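Local coordinates for epimerase domain-containing protein (Bacillus cereus HuA2-4, PDB 6ZLK) that interconverts UDP-glucuronic acid and UDP-galacturonic acid by epimerisation at C4 of the sugar, with NAD as its bound cofactor, at residues Y79-I84 with I122-S127; V172-F177 with E238-G243. All coordinates share one frame; numbering follows the deposited sequence.

Contact 1: Y79-I84 with I122-S127; sequences YHLAAI and IHISTS. With NAD (nicotinamide-adenine-dinucleotide), chain E.
I122 meets Y79 at the start of this parallel pairing, the two side chains lying side by side and pointing the same way. I122 carries CG1 anti to the carbonyl carbon (chi1 -54°) with the chain running on extended, which brings CD1 obliquely to the ring, 3.5 Å from Y79 CE1. Its carbonyl takes the nearly straight bond from H80 N, H80 N to I122 O being 2.8 Å.

H123 comes next, on the other side of the sheet beside H80. Both rings hang anti to their own backbone N and meet rim to rim with planes 57° apart; H123 ND1 lies near the plane of the H80 ring, at its edge, 3.3 Å from H80 CD2. The imidazole nitrogens of H80 have partners elsewhere, ND1 on T6 and NE2 on T106.

I124 closes the ladder, I124 N bonding to H80 O at 3.1 Å. I124 CG1 packs 3.8 Å from L81 CD1, while I124 CG2 reaches the nicotinamide ribose, 3.3 Å from NAD O4D. A water lies within hydrogen-bonding distance of H80 O (2.7 Å), I124 O and NAD O3D, more acceptors than it has protons; it links both strands to the ribose and sits over one face of the H80 ring. L81 O accepts the ribose hydroxyl, NAD O3D to L81 O being 2.9 Å. Farther on, S125 O and the T126 side chain lie against the nicotinamide ring, and T126 and S127 hydrogen-bond the UDP-sugar.

Strands 77-80 and 120-126 are neighbours in a Rossmann-type beta-alpha-beta unit, connected by helix 96-113. That connecting helix packs on H80, helix 11-21 covers Y79 and L81, helix 148-167 touches H123 and T126, and strand 171-180 flanks strand 120-126.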
ATOM      1  N   TYR A  79       0.941 -19.921  -6.486  1.00 15.12           N
ATOM      2  CA  TYR A  79       0.196 -18.936  -7.278  1.00 13.65           C
ATOM      3  C   TYR A  79      -0.762 -18.224  -6.345  1.00 14.14           C
ATOM      4  O   TYR A  79      -1.722 -18.836  -5.840  1.00 14.90           O
ATOM      5  CB  TYR A  79      -0.580 -19.582  -8.403  1.00 14.03           C
ATOM      6  CG  TYR A  79       0.214 -19.908  -9.624  1.00 12.32           C
ATOM      7  CD1 TYR A  79       0.581 -18.925 -10.539  1.00 13.18           C
ATOM      8  CD2 TYR A  79       0.491 -21.217  -9.957  1.00 14.37           C
ATOM      9  CE1 TYR A  79       1.250 -19.271 -11.698  1.00 13.12           C
ATOM     10  CE2 TYR A  79       1.138 -21.579 -11.110  1.00 15.46           C
ATOM     11  CZ  TYR A  79       1.517 -20.594 -12.008  1.00 13.94           C
ATOM     12  OH  TYR A  79       2.113 -20.972 -13.178  1.00 16.97           O
ATOM     13  N   HIS A  80      -0.499 -16.954  -6.092  1.00 13.79           N
ATOM     14  CA  HIS A  80      -1.288 -16.202  -5.103  1.00 12.87           C
ATOM     15  C   HIS A  80      -2.312 -15.330  -5.828  1.00 14.67           C
ATOM     16  O   HIS A  80      -2.021 -14.213  -6.278  1.00 15.68           O
ATOM     17  CB  HIS A  80      -0.364 -15.456  -4.144  1.00 13.15           C
ATOM     18  CG  HIS A  80      -1.159 -14.619  -3.242  1.00 14.12           C
ATOM     19  ND1 HIS A  80      -2.348 -15.064  -2.683  1.00 14.12           N
ATOM     20  CD2 HIS A  80      -0.887 -13.404  -2.705  1.00 13.79           C
ATOM     21  CE1 HIS A  80      -2.814 -14.096  -1.903  1.00 14.43           C
ATOM     22  NE2 HIS A  80      -1.903 -13.055  -1.867  1.00 15.68           N
ATOM     23  N   LEU A  81      -3.523 -15.845  -6.006  1.00 15.00           N
ATOM     24  CA  LEU A  81      -4.611 -15.122  -6.671  1.00 14.94           C
ATOM     25  C   LEU A  81      -5.676 -14.644  -5.679  1.00 16.02           C
ATOM     26  O   LEU A  81      -6.536 -13.827  -6.077  1.00 17.23           O
ATOM     27  CB  LEU A  81      -5.276 -15.978  -7.740  1.00 15.65           C
ATOM     28  CG  LEU A  81      -4.498 -16.084  -9.055  1.00 18.83           C
ATOM     29  CD1 LEU A  81      -3.285 -16.965  -8.967  1.00 19.46           C
ATOM     30  CD2 LEU A  81      -5.396 -16.587 -10.179  1.00 22.95           C
ATOM     31  N   ALA A  82      -5.686 -15.154  -4.455  1.00 14.11           N
ATOM     32  CA  ALA A  82      -6.750 -14.763  -3.493  1.00 14.45           C
ATOM     33  C   ALA A  82      -6.718 -13.258  -3.284  1.00 16.08           C
ATOM     34  O   ALA A  82      -5.602 -12.703  -3.113  1.00 16.01           O
ATOM     35  CB  ALA A  82      -6.602 -15.449  -2.183  1.00 14.84           C
ATOM     36  N   ALA A  83      -7.862 -12.616  -3.357  1.00 13.68           N
ATOM     37  CA  ALA A  83      -7.998 -11.182  -3.181  1.00 13.68           C
ATOM     38  C   ALA A  83      -9.471 -10.842  -3.202  1.00 15.51           C
ATOM     39  O   ALA A  83     -10.294 -11.723  -3.601  1.00 16.52           O
ATOM     40  CB  ALA A  83      -7.303 -10.480  -4.292  1.00 15.23           C
ATOM     41  N   ILE A  84      -9.753  -9.616  -2.827  1.00 14.66           N
ATOM     42  CA  ILE A  84     -11.064  -8.987  -3.092  1.00 15.27           C
ATOM     43  C   ILE A  84     -10.805  -8.083  -4.274  1.00 16.36           C
ATOM     44  O   ILE A  84     -10.029  -7.130  -4.155  1.00 14.86           O
ATOM     45  CB  ILE A  84     -11.607  -8.213  -1.874  1.00 17.10           C
ATOM     46  CG1 ILE A  84     -11.801  -9.163  -0.700  1.00 18.09           C
ATOM     47  CG2 ILE A  84     -12.921  -7.550  -2.291  1.00 18.07           C
ATOM     48  CD1 ILE A  84     -12.874 -10.206  -0.859  1.00 21.02           C
ATOM     49  N   ILE A 122       4.442 -16.761  -7.142  1.00 13.64           N
ATOM     50  CA  ILE A 122       3.892 -16.043  -8.298  1.00 14.39           C
ATOM     51  C   ILE A 122       2.677 -15.265  -7.820  1.00 15.42           C
ATOM     52  O   ILE A 122       1.637 -15.868  -7.581  1.00 14.16           O
ATOM     53  CB  ILE A 122       3.611 -16.956  -9.480  1.00 14.35           C
ATOM     54  CG1 ILE A 122       4.839 -17.775  -9.867  1.00 15.46           C
ATOM     55  CG2 ILE A 122       3.111 -16.154 -10.661  1.00 14.89           C
ATOM     56  CD1 ILE A 122       4.600 -18.848 -10.894  1.00 16.01           C
ATOM     57  N   HIS A 123       2.862 -13.979  -7.655  1.00 14.15           N
ATOM     58  CA  HIS A 123       1.873 -13.043  -7.073  1.00 14.33           C
ATOM     59  C   HIS A 123       1.088 -12.386  -8.175  1.00 14.59           C
ATOM     60  O   HIS A 123       1.683 -11.712  -9.035  1.00 15.26           O
ATOM     61  CB  HIS A 123       2.594 -12.040  -6.172  1.00 15.77           C
ATOM     62  CG  HIS A 123       1.667 -11.046  -5.592  1.00 16.02           C
ATOM     63  ND1 HIS A 123       1.057 -11.271  -4.385  1.00 17.39           N
ATOM     64  CD2 HIS A 123       1.250  -9.836  -6.029  1.00 16.90           C
ATOM     65  CE1 HIS A 123       0.263 -10.239  -4.125  1.00 19.73           C
ATOM     66  NE2 HIS A 123       0.362  -9.332  -5.115  1.00 17.28           N
ATOM     67  N   ILE A 124      -0.222 -12.511  -8.174  1.00 14.29           N
ATOM     68  CA  ILE A 124      -1.061 -11.923  -9.214  1.00 14.83           C
ATOM     69  C   ILE A 124      -1.542 -10.543  -8.776  1.00 15.24           C
ATOM     70  O   ILE A 124      -2.109 -10.403  -7.687  1.00 14.49           O
ATOM     71  CB  ILE A 124      -2.212 -12.863  -9.576  1.00 17.12           C
ATOM     72  CG1 ILE A 124      -1.744 -13.903 -10.612  1.00 18.14           C
ATOM     73  CG2 ILE A 124      -3.351 -12.043 -10.115  1.00 19.34           C
ATOM     74  CD1 ILE A 124      -0.513 -14.608 -10.298  1.00 19.67           C
ATOM     75  N   SER A 125      -1.167  -9.549  -9.548  1.00 15.57           N
ATOM     76  CA  SER A 125      -1.581  -8.153  -9.336  1.00 15.60           C
ATOM     77  C   SER A 125      -2.419  -7.667 -10.521  1.00 15.39           C
ATOM     78  O   SER A 125      -2.912  -8.478 -11.356  1.00 15.26           O
ATOM     79  CB  SER A 125      -0.353  -7.324  -9.053  1.00 15.28           C
ATOM     80  OG  SER A 125      -0.737  -6.013  -8.688  1.00 17.25           O
ATOM     81  N   THR A 126      -2.558  -6.356 -10.658  1.00 14.47           N
ATOM     82  CA  THR A 126      -3.583  -5.743 -11.514  1.00 13.87           C
ATOM     83  C   THR A 126      -3.022  -4.523 -12.223  1.00 15.43           C
ATOM     84  O   THR A 126      -2.208  -3.732 -11.591  1.00 16.99           O
ATOM     85  CB  THR A 126      -4.798  -5.411 -10.645  1.00 16.62           C
ATOM     86  OG1 THR A 126      -5.711  -4.705 -11.490  1.00 18.07           O
ATOM     87  CG2 THR A 126      -4.460  -4.524  -9.477  1.00 18.21           C
ATOM     88  N   SER A 127      -3.537  -4.277 -13.424  1.00 15.33           N
ATOM     89  CA  SER A 127      -3.370  -2.998 -14.137  1.00 15.05           C
ATOM     90  C   SER A 127      -3.883  -1.845 -13.258  1.00 16.38           C
ATOM     91  O   SER A 127      -3.490  -0.697 -13.552  1.00 15.68           O
ATOM     92  CB  SER A 127      -4.054  -2.981 -15.459  1.00 18.48           C
ATOM     93  OG  SER A 127      -5.439  -3.125 -15.288  1.00 21.49           O
TER
HETATM   94  PA  NAD E 401     -12.397 -13.919  -7.800  1.00 12.82           P
HETATM   95  O1A NAD E 401     -13.083 -13.075  -6.796  1.00 14.17           O
HETATM   96  O2A NAD E 401     -13.204 -14.689  -8.802  1.00 13.16           O
HETATM   97  O5B NAD E 401     -11.334 -14.893  -7.173  1.00 12.84           O
HETATM   98  C5B NAD E 401     -10.582 -14.608  -5.975  1.00 13.95           C
HETATM   99  C4B NAD E 401     -10.849 -15.684  -4.951  1.00 13.39           C
HETATM  100  O4B NAD E 401     -10.082 -15.373  -3.766  1.00 13.10           O
HETATM  101  C3B NAD E 401     -12.300 -15.810  -4.518  1.00 14.16           C
HETATM  102  O3B NAD E 401     -12.923 -17.006  -4.971  1.00 14.08           O
HETATM  103  C2B NAD E 401     -12.237 -15.617  -2.998  1.00 14.02           C
HETATM  104  O2B NAD E 401     -13.116 -16.433  -2.245  1.00 14.52           O
HETATM  105  C1B NAD E 401     -10.778 -15.964  -2.686  1.00 11.64           C
HETATM  106  N9A NAD E 401     -10.259 -15.342  -1.480  1.00 12.83           N
HETATM  107  C8A NAD E 401     -10.249 -14.009  -1.160  1.00 12.42           C
HETATM  108  N7A NAD E 401      -9.713 -13.756   0.004  1.00 13.06           N
HETATM  109  C5A NAD E 401      -9.426 -15.021   0.511  1.00 13.36           C
HETATM  110  C6A NAD E 401      -8.885 -15.465   1.727  1.00 14.12           C
HETATM  111  N6A NAD E 401      -8.578 -14.655   2.764  1.00 13.54           N
HETATM  112  N1A NAD E 401      -8.679 -16.795   1.880  1.00 14.71           N
HETATM  113  C2A NAD E 401      -9.015 -17.627   0.869  1.00 14.77           C
HETATM  114  N3A NAD E 401      -9.589 -17.329  -0.306  1.00 13.53           N
HETATM  115  C4A NAD E 401      -9.743 -16.013  -0.427  1.00 13.24           C
HETATM  116  O3  NAD E 401     -11.473 -12.873  -8.594  1.00 12.65           O
HETATM  117  PN  NAD E 401     -10.661 -13.072 -10.001  1.00 13.24           P
HETATM  118  O1N NAD E 401     -11.321 -12.226 -10.986  1.00 13.34           O
HETATM  119  O2N NAD E 401     -10.457 -14.492 -10.208  1.00 13.03           O
HETATM  120  O5D NAD E 401      -9.276 -12.428  -9.606  1.00 15.03           O
HETATM  121  C5D NAD E 401      -8.241 -13.266  -9.247  1.00 18.29           C
HETATM  122  C4D NAD E 401      -7.026 -12.412  -9.023  1.00 16.83           C
HETATM  123  O4D NAD E 401      -6.670 -11.731 -10.239  1.00 17.24           O
HETATM  124  C3D NAD E 401      -7.182 -11.332  -7.942  1.00 17.93           C
HETATM  125  O3D NAD E 401      -5.961 -11.225  -7.189  1.00 18.39           O
HETATM  126  C2D NAD E 401      -7.360 -10.040  -8.738  1.00 18.63           C
HETATM  127  O2D NAD E 401      -7.008  -8.888  -7.966  1.00 18.82           O
HETATM  128  C1D NAD E 401      -6.500 -10.382  -9.950  1.00 19.55           C
HETATM  129  N1N NAD E 401      -6.905  -9.705 -11.171  1.00 19.27           N
HETATM  130  C2N NAD E 401      -8.074 -10.025 -11.796  1.00 22.14           C
HETATM  131  C3N NAD E 401      -8.426  -9.377 -12.927  1.00 22.76           C
HETATM  132  C7N NAD E 401      -9.728  -9.639 -13.601  1.00 23.26           C
HETATM  133  O7N NAD E 401      -9.934  -9.011 -14.624  1.00 19.92           O
HETATM  134  N7N NAD E 401     -10.550 -10.573 -13.101  1.00 20.53           N
HETATM  135  C4N NAD E 401      -7.533  -8.460 -13.510  1.00 28.08           C
HETATM  136  C5N NAD E 401      -6.422  -8.039 -12.785  1.00 24.02           C
HETATM  137  C6N NAD E 401      -6.100  -8.712 -11.647  1.00 23.56           C
HETATM  138  O   HOH W   1      -3.378 -12.023  -5.320  1.00 34.23           O

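Contact 2: V172-F177 with E238-G243; sequences VILRYF and EVINIG. With NAD (nicotinamide-adenine-dinucleotide), chain E.
R175 lays its side chain across V239, whose CG1 sits over one face of the guanidinium, 3.4 Å from R175 NE and offset toward the rim. The arginine starts with CG anti to the carbonyl carbon (chi1 -69°) and then runs extended to NE, which carries CG and CD past the valine methyl and sets the guanidinium over it. V239 meets it with the methyl that stands anti to its own backbone N; the other, CG2, packs 4.0 Å from I173 CD1. Beyond the valine the guanidinium is held by a salt bridge to E157 and a hydrogen bond to Y130.

N241 shares that side of the sheet. N241 OD1, which bonds to Y130, lies in the plane of the F177 ring at its edge, 3.6 Å from F177 CE1, with ring and amide planes 78° apart. Turned to the other side are L174, Y176, I240 and I242: L174 CD2 rests 4.0 Å from I240 CB, and I242 CB comes to the edge of the Y176 ring at CD1. Y176 CB touches the cofactor, 3.4 Å from NAD C5N, while the phenol hydroxyl bonds to T225.

Five backbone bonds tie the parallel strands together, from I173 N to E238 O at 2.9 Å through to F177 N to I242 O at 3.1 Å. In the bond from I242 N to R175 O, the donor stands above the carbonyl plane.

Strand 239-242 pairs with one edge of strand 171-180, and strand 120-126 with the other. Helix 148-167 packs against I173 and V239, helix 285-291 against I240 and I242, and K286 of that helix forms a salt bridge with E238.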
ATOM      1  N   VAL A 172       7.617 -13.435  -8.150  1.00 14.66           N
ATOM      2  CA  VAL A 172       7.365 -12.963  -9.518  1.00 14.40           C
ATOM      3  C   VAL A 172       6.001 -12.274  -9.445  1.00 16.10           C
ATOM      4  O   VAL A 172       5.097 -12.867  -8.821  1.00 16.47           O
ATOM      5  CB  VAL A 172       7.282 -14.136 -10.514  1.00 19.04           C
ATOM      6  CG1 VAL A 172       6.951 -13.599 -11.883  1.00 22.26           C
ATOM      7  CG2 VAL A 172       8.568 -14.989 -10.521  1.00 19.80           C
ATOM      8  N   ILE A 173       5.887 -11.104 -10.016  1.00 14.37           N
ATOM      9  CA  ILE A 173       4.590 -10.375 -10.013  1.00 14.73           C
ATOM     10  C   ILE A 173       4.022 -10.308 -11.420  1.00 15.46           C
ATOM     11  O   ILE A 173       4.688  -9.865 -12.335  1.00 14.72           O
ATOM     12  CB  ILE A 173       4.724  -8.984  -9.370  1.00 15.36           C
ATOM     13  CG1 ILE A 173       5.103  -9.054  -7.887  1.00 16.75           C
ATOM     14  CG2 ILE A 173       3.457  -8.179  -9.631  1.00 16.43           C
ATOM     15  CD1 ILE A 173       5.676  -7.777  -7.331  1.00 18.19           C
ATOM     16  N   LEU A 174       2.804 -10.784 -11.610  1.00 14.26           N
ATOM     17  CA  LEU A 174       2.081 -10.679 -12.887  1.00 15.01           C
ATOM     18  C   LEU A 174       0.990  -9.626 -12.705  1.00 14.78           C
ATOM     19  O   LEU A 174       0.170  -9.763 -11.821  1.00 18.44           O
ATOM     20  CB  LEU A 174       1.496 -12.024 -13.341  1.00 15.12           C
ATOM     21  CG  LEU A 174       2.448 -13.200 -13.364  1.00 15.73           C
ATOM     22  CD1 LEU A 174       1.710 -14.473 -13.842  1.00 18.23           C
ATOM     23  CD2 LEU A 174       3.627 -12.871 -14.273  1.00 16.17           C
ATOM     24  N   ARG A 175       0.997  -8.598 -13.525  1.00 15.08           N
ATOM     25  CA  ARG A 175      -0.098  -7.604 -13.566  1.00 14.61           C
ATOM     26  C   ARG A 175      -1.039  -7.944 -14.706  1.00 14.15           C
ATOM     27  O   ARG A 175      -0.741  -7.671 -15.897  1.00 15.31           O
ATOM     28  CB  ARG A 175       0.443  -6.182 -13.761  1.00 15.76           C
ATOM     29  CG  ARG A 175       1.204  -5.694 -12.552  1.00 16.36           C
ATOM     30  CD  ARG A 175       1.853  -4.362 -12.858  1.00 16.36           C
ATOM     31  NE  ARG A 175       2.450  -3.841 -11.639  1.00 17.40           N
ATOM     32  CZ  ARG A 175       3.293  -2.808 -11.596  1.00 19.52           C
ATOM     33  NH1 ARG A 175       3.650  -2.180 -12.688  1.00 18.91           N
ATOM     34  NH2 ARG A 175       3.807  -2.404 -10.456  1.00 18.96           N
ATOM     35  N   TYR A 176      -2.169  -8.523 -14.368  1.00 13.45           N
ATOM     36  CA  TYR A 176      -3.240  -8.759 -15.368  1.00 13.67           C
ATOM     37  C   TYR A 176      -3.983  -7.479 -15.744  1.00 14.07           C
ATOM     38  O   TYR A 176      -4.246  -6.623 -14.921  1.00 14.83           O
ATOM     39  CB  TYR A 176      -4.258  -9.706 -14.737  1.00 15.03           C
ATOM     40  CG  TYR A 176      -3.837 -11.128 -14.447  1.00 15.10           C
ATOM     41  CD1 TYR A 176      -2.665 -11.724 -14.903  1.00 16.53           C
ATOM     42  CD2 TYR A 176      -4.646 -11.890 -13.620  1.00 17.01           C
ATOM     43  CE1 TYR A 176      -2.360 -13.037 -14.626  1.00 14.23           C
ATOM     44  CE2 TYR A 176      -4.319 -13.193 -13.286  1.00 17.38           C
ATOM     45  CZ  TYR A 176      -3.203 -13.795 -13.825  1.00 15.69           C
ATOM     46  OH  TYR A 176      -2.921 -15.107 -13.513  1.00 16.77           O
ATOM     47  N   PHE A 177      -4.386  -7.412 -17.005  1.00 14.73           N
ATOM     48  CA  PHE A 177      -5.294  -6.391 -17.568  1.00 15.44           C
ATOM     49  C   PHE A 177      -6.635  -7.028 -17.946  1.00 19.14           C
ATOM     50  O   PHE A 177      -6.748  -7.970 -18.795  1.00 25.76           O
ATOM     51  CB  PHE A 177      -4.654  -5.759 -18.791  1.00 14.49           C
ATOM     52  CG  PHE A 177      -3.454  -4.886 -18.505  1.00 14.03           C
ATOM     53  CD1 PHE A 177      -2.306  -5.364 -17.895  1.00 13.94           C
ATOM     54  CD2 PHE A 177      -3.534  -3.543 -18.816  1.00 14.78           C
ATOM     55  CE1 PHE A 177      -1.271  -4.495 -17.602  1.00 15.86           C
ATOM     56  CE2 PHE A 177      -2.481  -2.671 -18.552  1.00 14.74           C
ATOM     57  CZ  PHE A 177      -1.354  -3.151 -17.921  1.00 14.81           C
ATOM     58  N   GLU A 238      10.889  -9.991 -10.945  1.00 18.16           N
ATOM     59  CA  GLU A 238      10.376  -9.242 -12.109  1.00 19.36           C
ATOM     60  C   GLU A 238       8.872  -8.956 -11.947  1.00 17.34           C
ATOM     61  O   GLU A 238       8.129  -9.811 -11.358  1.00 17.58           O
ATOM     62  CB  GLU A 238      10.530  -9.993 -13.423  1.00 18.93           C
ATOM     63  CG  GLU A 238      11.985 -10.109 -13.903  1.00 25.51           C
ATOM     64  CD  GLU A 238      12.762  -8.800 -13.968  1.00 32.11           C
ATOM     65  OE1 GLU A 238      12.177  -7.756 -14.281  1.00 36.07           O
ATOM     66  OE2 GLU A 238      13.976  -8.833 -13.690  1.00 40.42           O
ATOM     67  N   VAL A 239       8.465  -7.781 -12.344  1.00 17.49           N
ATOM     68  CA  VAL A 239       7.036  -7.445 -12.564  1.00 16.06           C
ATOM     69  C   VAL A 239       6.764  -7.569 -14.057  1.00 17.82           C
ATOM     70  O   VAL A 239       7.502  -6.972 -14.860  1.00 16.28           O
ATOM     71  CB  VAL A 239       6.711  -6.045 -12.052  1.00 16.97           C
ATOM     72  CG1 VAL A 239       5.257  -5.677 -12.312  1.00 19.47           C
ATOM     73  CG2 VAL A 239       7.059  -5.946 -10.567  1.00 19.01           C
ATOM     74  N   ILE A 240       5.704  -8.270 -14.437  1.00 15.81           N
ATOM     75  CA  ILE A 240       5.402  -8.601 -15.845  1.00 15.39           C
ATOM     76  C   ILE A 240       3.925  -8.295 -16.115  1.00 14.91           C
ATOM     77  O   ILE A 240       3.079  -8.960 -15.476  1.00 15.56           O
ATOM     78  CB  ILE A 240       5.726 -10.078 -16.163  1.00 16.76           C
ATOM     79  CG1 ILE A 240       7.159 -10.447 -15.734  1.00 19.07           C
ATOM     80  CG2 ILE A 240       5.444 -10.333 -17.630  1.00 17.78           C
ATOM     81  CD1 ILE A 240       7.525 -11.916 -15.991  1.00 19.25           C
ATOM     82  N   ASN A 241       3.650  -7.380 -17.018  1.00 15.18           N
ATOM     83  CA  ASN A 241       2.268  -7.149 -17.539  1.00 13.86           C
ATOM     84  C   ASN A 241       1.810  -8.351 -18.382  1.00 16.06           C
ATOM     85  O   ASN A 241       2.566  -8.867 -19.265  1.00 16.32           O
ATOM     86  CB  ASN A 241       2.173  -5.952 -18.449  1.00 14.46           C
ATOM     87  CG  ASN A 241       2.448  -4.642 -17.750  1.00 14.94           C
ATOM     88  OD1 ASN A 241       2.190  -4.483 -16.579  1.00 15.96           O
ATOM     89  ND2 ASN A 241       2.975  -3.690 -18.509  1.00 17.17           N
ATOM     90  N   ILE A 242       0.580  -8.798 -18.159  1.00 14.93           N
ATOM     91  CA  ILE A 242      -0.104  -9.823 -18.980  1.00 16.65           C
ATOM     92  C   ILE A 242      -1.368  -9.157 -19.539  1.00 18.38           C
ATOM     93  O   ILE A 242      -2.302  -8.894 -18.748  1.00 17.74           O
ATOM     94  CB  ILE A 242      -0.452 -11.066 -18.135  1.00 18.06           C
ATOM     95  CG1 ILE A 242       0.790 -11.671 -17.460  1.00 21.28           C
ATOM     96  CG2 ILE A 242      -1.213 -12.096 -18.956  1.00 20.05           C
ATOM     97  CD1 ILE A 242       1.811 -12.181 -18.438  1.00 21.80           C
ATOM     98  N   GLY A 243      -1.351  -8.801 -20.817  1.00 16.54           N
ATOM     99  CA  GLY A 243      -2.415  -8.083 -21.509  1.00 15.53           C
ATOM    100  C   GLY A 243      -2.884  -8.811 -22.733  1.00 17.29           C
ATOM    101  O   GLY A 243      -2.371  -9.898 -23.043  1.00 18.24           O
TER
HETATM  102  PA  NAD E 401     -12.397 -13.919  -7.800  1.00 12.82           P
HETATM  103  O1A NAD E 401     -13.083 -13.075  -6.796  1.00 14.17           O
HETATM  104  O2A NAD E 401     -13.204 -14.689  -8.802  1.00 13.16           O
HETATM  105  O5B NAD E 401     -11.334 -14.893  -7.173  1.00 12.84           O
HETATM  106  C5B NAD E 401     -10.582 -14.608  -5.975  1.00 13.95           C
HETATM  107  C4B NAD E 401     -10.849 -15.684  -4.951  1.00 13.39           C
HETATM  108  O4B NAD E 401     -10.082 -15.373  -3.766  1.00 13.10           O
HETATM  109  C3B NAD E 401     -12.300 -15.810  -4.518  1.00 14.16           C
HETATM  110  O3B NAD E 401     -12.923 -17.006  -4.971  1.00 14.08           O
HETATM  111  C2B NAD E 401     -12.237 -15.617  -2.998  1.00 14.02           C
HETATM  112  O2B NAD E 401     -13.116 -16.433  -2.245  1.00 14.52           O
HETATM  113  C1B NAD E 401     -10.778 -15.964  -2.686  1.00 11.64           C
HETATM  114  N9A NAD E 401     -10.259 -15.342  -1.480  1.00 12.83           N
HETATM  115  C8A NAD E 401     -10.249 -14.009  -1.160  1.00 12.42           C
HETATM  116  N7A NAD E 401      -9.713 -13.756   0.004  1.00 13.06           N
HETATM  117  C5A NAD E 401      -9.426 -15.021   0.511  1.00 13.36           C
HETATM  118  C6A NAD E 401      -8.885 -15.465   1.727  1.00 14.12           C
HETATM  119  N6A NAD E 401      -8.578 -14.655   2.764  1.00 13.54           N
HETATM  120  N1A NAD E 401      -8.679 -16.795   1.880  1.00 14.71           N
HETATM  121  C2A NAD E 401      -9.015 -17.627   0.869  1.00 14.77           C
HETATM  122  N3A NAD E 401      -9.589 -17.329  -0.306  1.00 13.53           N
HETATM  123  C4A NAD E 401      -9.743 -16.013  -0.427  1.00 13.24           C
HETATM  124  O3  NAD E 401     -11.473 -12.873  -8.594  1.00 12.65           O
HETATM  125  PN  NAD E 401     -10.661 -13.072 -10.001  1.00 13.24           P
HETATM  126  O1N NAD E 401     -11.321 -12.226 -10.986  1.00 13.34           O
HETATM  127  O2N NAD E 401     -10.457 -14.492 -10.208  1.00 13.03           O
HETATM  128  O5D NAD E 401      -9.276 -12.428  -9.606  1.00 15.03           O
HETATM  129  C5D NAD E 401      -8.241 -13.266  -9.247  1.00 18.29           C
HETATM  130  C4D NAD E 401      -7.026 -12.412  -9.023  1.00 16.83           C
HETATM  131  O4D NAD E 401      -6.670 -11.731 -10.239  1.00 17.24           O
HETATM  132  C3D NAD E 401      -7.182 -11.332  -7.942  1.00 17.93           C
HETATM  133  O3D NAD E 401      -5.961 -11.225  -7.189  1.00 18.39           O
HETATM  134  C2D NAD E 401      -7.360 -10.040  -8.738  1.00 18.63           C
HETATM  135  O2D NAD E 401      -7.008  -8.888  -7.966  1.00 18.82           O
HETATM  136  C1D NAD E 401      -6.500 -10.382  -9.950  1.00 19.55           C
HETATM  137  N1N NAD E 401      -6.905  -9.705 -11.171  1.00 19.27           N
HETATM  138  C2N NAD E 401      -8.074 -10.025 -11.796  1.00 22.14           C
HETATM  139  C3N NAD E 401      -8.426  -9.377 -12.927  1.00 22.76           C
HETATM  140  C7N NAD E 401      -9.728  -9.639 -13.601  1.00 23.26           C
HETATM  141  O7N NAD E 401      -9.934  -9.011 -14.624  1.00 19.92           O
HETATM  142  N7N NAD E 401     -10.550 -10.573 -13.101  1.00 20.53           N
HETATM  143  C4N NAD E 401      -7.533  -8.460 -13.510  1.00 28.08           C
HETATM  144  C5N NAD E 401      -6.422  -8.039 -12.785  1.00 24.02           C
HETATM  145  C6N NAD E 401      -6.100  -8.712 -11.647  1.00 23.56           C

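Contact 1 closes before contact 2 opens along the chain, and their centres lie 10 Å apart in one mixed sheet. Strand 120-126 of the first is the direct neighbour of strand 171-180 of the second, so the four segments line up in the order 79-84, 122-127, 172-177, 238-243. The middle seam is probably hydrogen-bonded, S125 N to L174 O and H123 N to V172 O, and I124 packs against Y176 as S127 does against F177. Both contacts touch NAD, and both lead into the UDP-sugar pocket at the strands' C-terminal ends, where NAD and the UDP-sugar lie next to each other, consistent with the site of epimerisation.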